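Local coordinates for protein Exo-beta-1,4-mannosidase (Rhizomucor miehei, PDB 4LYP) that probably hydrolyses beta-mannosidic bonds at the non-reducing ends of mannan-type sugars as a secreted family 5 glycoside hydrolase, and also transfers mannosyl groups, at residues A[103-117]-A[161-174]. Residues are numbered along the deposited sequence; the frame is centred on the assembly and turned at random.
Sequences EGPDDQPYRMRPSMM and QYVAWITGNQTIPY
Tyr-174 meets the 103-117 loop with both its ring and its hydroxyl. Tyr-174 OH donates to a lone pair of Gln-108 OE1, in the plane of that amide, at 2.7 Å. It also accepts a weak bond from Arg-111 NH1. One face of the ring receives the edge of Tyr-110, an offset edge-to-face pair with planes 74° apart.

Trp-165 packs at the other end of the contact. Trp-165 CH2 lies 3.6 Å from Glu-103 CB, and Trp-165 CZ3 is 3.8 Å from Met-117 CE. Glu-103 turns its carboxylate past the indole to Tyr-162, where a water links Glu-103 OE2 with the phenol OH; OE1 is held by the backbone N of Gly-158.

Between these ends, Arg-111 NH1 and NH2 both grip Gln-161 OE1, at 2.9 and 3.0 Å. A bend at chi2 (60°) brings the Gln-161 amide alongside that of Gln-170, and the two exchange a reciprocal pair of in-plane hydrogen bonds. Gln-161 OE1 thus accepts three bonds, which fixes the amide's orientation.

The contact ties the loop after strand 95-99 of the TIM barrel to the end of helix 158-167 and the loop that follows it. Helices 181-193 and 197-213 pack against that helix, while helix 125-140 backs the 103-117 loop.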
# COMPACT_ATOMS: atom_id res chain seq x y z
N GLU A 103 -13.40 6.90 1.99
CA GLU A 103 -14.47 7.58 2.67
C GLU A 103 -14.85 8.85 1.94
O GLU A 103 -13.98 9.61 1.47
CB GLU A 103 -14.11 7.86 4.13
CG GLU A 103 -14.00 6.59 4.97
CD GLU A 103 -12.65 5.85 4.80
OE1 GLU A 103 -11.59 6.43 4.77
OE2 GLU A 103 -12.74 4.58 4.80
N GLY A 104 -16.16 9.13 1.89
CA GLY A 104 -16.67 10.43 1.42
C GLY A 104 -16.69 11.44 2.57
O GLY A 104 -16.03 11.22 3.61
N PRO A 105 -17.42 12.54 2.45
CA PRO A 105 -18.30 12.87 1.29
C PRO A 105 -17.52 13.15 -0.00
O PRO A 105 -16.30 13.45 0.03
CB PRO A 105 -19.05 14.11 1.78
CG PRO A 105 -18.21 14.71 2.78
CD PRO A 105 -17.46 13.61 3.50
N ASP A 106 -18.23 13.11 -1.12
CA ASP A 106 -17.60 13.15 -2.44
C ASP A 106 -17.40 14.55 -2.98
O ASP A 106 -17.09 14.73 -4.16
CB ASP A 106 -18.46 12.33 -3.44
CG ASP A 106 -18.41 10.79 -3.12
OD1 ASP A 106 -17.26 10.34 -2.89
OD2 ASP A 106 -19.44 10.15 -3.12
N ASP A 107 -17.51 15.58 -2.11
CA ASP A 107 -17.21 16.96 -2.47
C ASP A 107 -15.88 17.40 -1.87
O ASP A 107 -15.63 18.64 -1.75
CB ASP A 107 -18.36 17.89 -2.01
CG ASP A 107 -18.48 17.96 -0.52
OD1 ASP A 107 -17.92 17.15 0.24
OD2 ASP A 107 -19.26 18.84 -0.02
N GLN A 108 -15.01 16.48 -1.46
CA GLN A 108 -13.76 16.85 -0.79
C GLN A 108 -12.59 16.81 -1.78
O GLN A 108 -12.48 15.92 -2.60
CB GLN A 108 -13.46 15.92 0.36
CG GLN A 108 -14.56 16.01 1.48
CD GLN A 108 -14.56 17.40 2.09
OE1 GLN A 108 -13.55 17.84 2.65
NE2 GLN A 108 -15.70 18.08 1.99
N PRO A 109 -11.68 17.77 -1.67
CA PRO A 109 -10.45 17.75 -2.48
C PRO A 109 -9.52 16.68 -1.97
O PRO A 109 -9.63 16.16 -0.84
CB PRO A 109 -9.88 19.15 -2.25
CG PRO A 109 -10.33 19.50 -0.81
CD PRO A 109 -11.70 18.90 -0.70
N TYR A 110 -8.53 16.33 -2.79
CA TYR A 110 -7.37 15.53 -2.41
C TYR A 110 -7.69 14.06 -2.18
O TYR A 110 -6.85 13.36 -1.57
CB TYR A 110 -6.61 16.11 -1.19
CG TYR A 110 -6.40 17.60 -1.26
CD1 TYR A 110 -5.78 18.21 -2.36
CD2 TYR A 110 -6.93 18.39 -0.27
CE1 TYR A 110 -5.67 19.60 -2.45
CE2 TYR A 110 -6.82 19.80 -0.30
CZ TYR A 110 -6.24 20.38 -1.38
OH TYR A 110 -6.15 21.75 -1.48
N ARG A 111 -8.83 13.53 -2.64
CA ARG A 111 -9.16 12.15 -2.33
C ARG A 111 -9.82 11.43 -3.50
O ARG A 111 -10.42 12.00 -4.44
CB ARG A 111 -10.06 11.98 -1.08
CG ARG A 111 -11.47 12.62 -1.21
CD ARG A 111 -12.33 12.33 -0.01
NE ARG A 111 -11.85 13.03 1.15
CZ ARG A 111 -12.53 13.08 2.32
NH1 ARG A 111 -12.10 13.86 3.28
NH2 ARG A 111 -13.59 12.29 2.47
N MET A 112 -9.79 10.10 -3.43
CA MET A 112 -10.41 9.23 -4.40
C MET A 112 -11.88 9.52 -4.52
O MET A 112 -12.59 9.64 -3.52
CB MET A 112 -10.26 7.80 -3.89
CG MET A 112 -8.77 7.34 -3.86
SD MET A 112 -8.40 6.03 -2.62
CE MET A 112 -9.26 4.59 -3.27
N ARG A 113 -12.37 9.60 -5.75
CA ARG A 113 -13.77 9.87 -6.02
C ARG A 113 -14.21 8.99 -7.20
O ARG A 113 -13.48 8.90 -8.19
CB ARG A 113 -13.97 11.37 -6.39
CG ARG A 113 -15.44 11.79 -6.45
CD ARG A 113 -15.65 13.19 -6.96
NE ARG A 113 -15.09 14.19 -6.09
CZ ARG A 113 -14.19 15.14 -6.33
NH1 ARG A 113 -13.63 15.22 -7.52
NH2 ARG A 113 -13.89 16.06 -5.36
N PRO A 114 -15.41 8.42 -7.17
CA PRO A 114 -16.30 8.42 -6.01
C PRO A 114 -15.75 7.49 -4.89
O PRO A 114 -15.04 6.50 -5.19
CB PRO A 114 -17.64 7.88 -6.59
CG PRO A 114 -17.19 6.98 -7.74
CD PRO A 114 -15.92 7.58 -8.28
N SER A 115 -16.09 7.83 -3.65
CA SER A 115 -15.69 7.04 -2.51
C SER A 115 -16.47 5.70 -2.44
O SER A 115 -17.62 5.58 -2.88
CB SER A 115 -15.91 7.84 -1.24
OG SER A 115 -17.28 8.22 -1.05
N MET A 116 -15.81 4.73 -1.81
CA MET A 116 -16.48 3.46 -1.53
C MET A 116 -17.62 3.60 -0.48
O MET A 116 -18.64 2.95 -0.57
CB MET A 116 -15.40 2.49 -1.03
CG MET A 116 -15.81 1.08 -0.79
SD MET A 116 -14.51 0.23 0.10
CE MET A 116 -14.99 -1.48 -0.22
N MET A 117 -17.32 4.45 0.52
CA MET A 117 -18.23 4.60 1.68
C MET A 117 -18.47 6.12 1.86
O MET A 117 -17.82 6.81 2.65
CB MET A 117 -17.64 3.98 2.91
CG MET A 117 -18.64 3.92 4.05
SD MET A 117 -18.12 3.04 5.53
CE MET A 117 -16.95 4.18 6.26
N GLN A 161 -11.17 11.85 8.11
CA GLN A 161 -12.58 11.86 7.75
C GLN A 161 -13.41 11.21 8.86
O GLN A 161 -14.49 11.71 9.17
CB GLN A 161 -12.81 11.19 6.39
CG GLN A 161 -14.27 11.19 6.01
CD GLN A 161 -14.83 12.59 5.92
OE1 GLN A 161 -14.30 13.43 5.18
NE2 GLN A 161 -15.93 12.90 6.64
N TYR A 162 -12.96 10.08 9.42
CA TYR A 162 -13.72 9.51 10.55
C TYR A 162 -13.83 10.53 11.67
O TYR A 162 -14.91 10.67 12.30
CB TYR A 162 -13.11 8.21 11.05
CG TYR A 162 -13.34 6.99 10.21
CD1 TYR A 162 -12.49 6.65 9.16
CD2 TYR A 162 -14.43 6.16 10.41
CE1 TYR A 162 -12.66 5.51 8.42
CE2 TYR A 162 -14.60 5.00 9.69
CZ TYR A 162 -13.70 4.64 8.70
OH TYR A 162 -13.87 3.45 8.09
N VAL A 163 -12.74 11.25 12.00
CA VAL A 163 -12.78 12.28 13.01
C VAL A 163 -13.79 13.35 12.64
O VAL A 163 -14.58 13.78 13.49
CB VAL A 163 -11.37 12.85 13.28
CG1 VAL A 163 -11.45 14.10 14.18
CG2 VAL A 163 -10.45 11.78 13.89
N ALA A 164 -13.80 13.80 11.38
CA ALA A 164 -14.80 14.79 10.95
C ALA A 164 -16.20 14.26 11.14
O ALA A 164 -17.13 15.03 11.52
CB ALA A 164 -14.54 15.13 9.48
N TRP A 165 -16.46 13.01 10.77
CA TRP A 165 -17.79 12.44 11.02
C TRP A 165 -18.17 12.46 12.47
O TRP A 165 -19.31 12.83 12.80
CB TRP A 165 -17.85 11.06 10.47
CG TRP A 165 -18.04 10.94 8.97
CD1 TRP A 165 -18.75 11.77 8.17
CD2 TRP A 165 -17.57 9.87 8.12
NE1 TRP A 165 -18.75 11.32 6.86
CE2 TRP A 165 -18.05 10.13 6.79
CE3 TRP A 165 -16.83 8.70 8.35
CZ2 TRP A 165 -17.82 9.26 5.74
CZ3 TRP A 165 -16.65 7.83 7.29
CH2 TRP A 165 -17.13 8.11 5.98
N ILE A 166 -17.27 12.13 13.37
CA ILE A 166 -17.62 12.08 14.78
C ILE A 166 -17.82 13.45 15.37
O ILE A 166 -18.77 13.67 16.14
CB ILE A 166 -16.52 11.28 15.57
CG1 ILE A 166 -16.43 9.82 15.08
CG2 ILE A 166 -16.84 11.36 17.10
CD1 ILE A 166 -17.76 9.08 15.06
N THR A 167 -16.98 14.41 14.97
CA THR A 167 -17.05 15.78 15.56
C THR A 167 -18.12 16.60 14.92
O THR A 167 -18.51 17.61 15.46
CB THR A 167 -15.68 16.48 15.53
OG1 THR A 167 -15.33 16.67 14.15
CG2 THR A 167 -14.60 15.76 16.23
N GLY A 168 -18.62 16.13 13.75
CA GLY A 168 -19.61 16.85 13.00
C GLY A 168 -19.07 18.05 12.27
O GLY A 168 -19.86 18.86 11.85
N ASN A 169 -17.74 18.21 12.17
CA ASN A 169 -17.10 19.33 11.46
C ASN A 169 -16.37 18.79 10.25
O ASN A 169 -15.36 18.13 10.39
CB ASN A 169 -16.15 19.97 12.43
N GLN A 170 -16.89 19.04 9.06
CA GLN A 170 -16.32 18.57 7.85
C GLN A 170 -15.11 19.39 7.36
O GLN A 170 -14.51 19.02 6.31
CB GLN A 170 -17.43 18.47 6.78
CG GLN A 170 -16.97 17.80 5.45
CD GLN A 170 -16.39 16.42 5.65
OE1 GLN A 170 -17.10 15.50 6.18
NE2 GLN A 170 -15.14 16.21 5.21
N THR A 171 -14.74 20.49 8.04
CA THR A 171 -13.59 21.30 7.62
C THR A 171 -12.29 20.69 8.13
O THR A 171 -11.73 21.02 9.13
CB THR A 171 -13.75 22.74 8.08
OG1 THR A 171 -15.02 23.24 7.64
CG2 THR A 171 -12.66 23.63 7.51
N ILE A 172 -11.79 19.77 7.37
CA ILE A 172 -10.56 19.04 7.77
C ILE A 172 -9.37 19.96 7.42
O ILE A 172 -9.32 20.48 6.31
CB ILE A 172 -10.51 17.73 7.02
CG1 ILE A 172 -11.67 16.82 7.43
CG2 ILE A 172 -9.18 17.02 7.20
CD1 ILE A 172 -11.72 15.55 6.59
N PRO A 173 -8.37 20.07 8.31
CA PRO A 173 -7.22 20.96 8.01
C PRO A 173 -6.24 20.18 7.11
O PRO A 173 -5.15 19.73 7.55
CB PRO A 173 -6.66 21.20 9.42
CG PRO A 173 -6.97 19.93 10.19
CD PRO A 173 -8.38 19.60 9.71
N TYR A 174 -6.57 20.09 5.82
CA TYR A 174 -5.68 19.41 4.89
C TYR A 174 -4.35 20.16 4.88
O TYR A 174 -4.28 21.40 4.97
CB TYR A 174 -6.30 19.43 3.46
CG TYR A 174 -7.60 18.70 3.35
CD1 TYR A 174 -7.67 17.32 3.73
CD2 TYR A 174 -8.79 19.32 2.96
CE1 TYR A 174 -8.86 16.62 3.64
CE2 TYR A 174 -10.00 18.68 2.87
CZ TYR A 174 -10.02 17.31 3.22
OH TYR A 174 -11.19 16.59 3.15
O HOH W 1 -11.49 2.95 6.65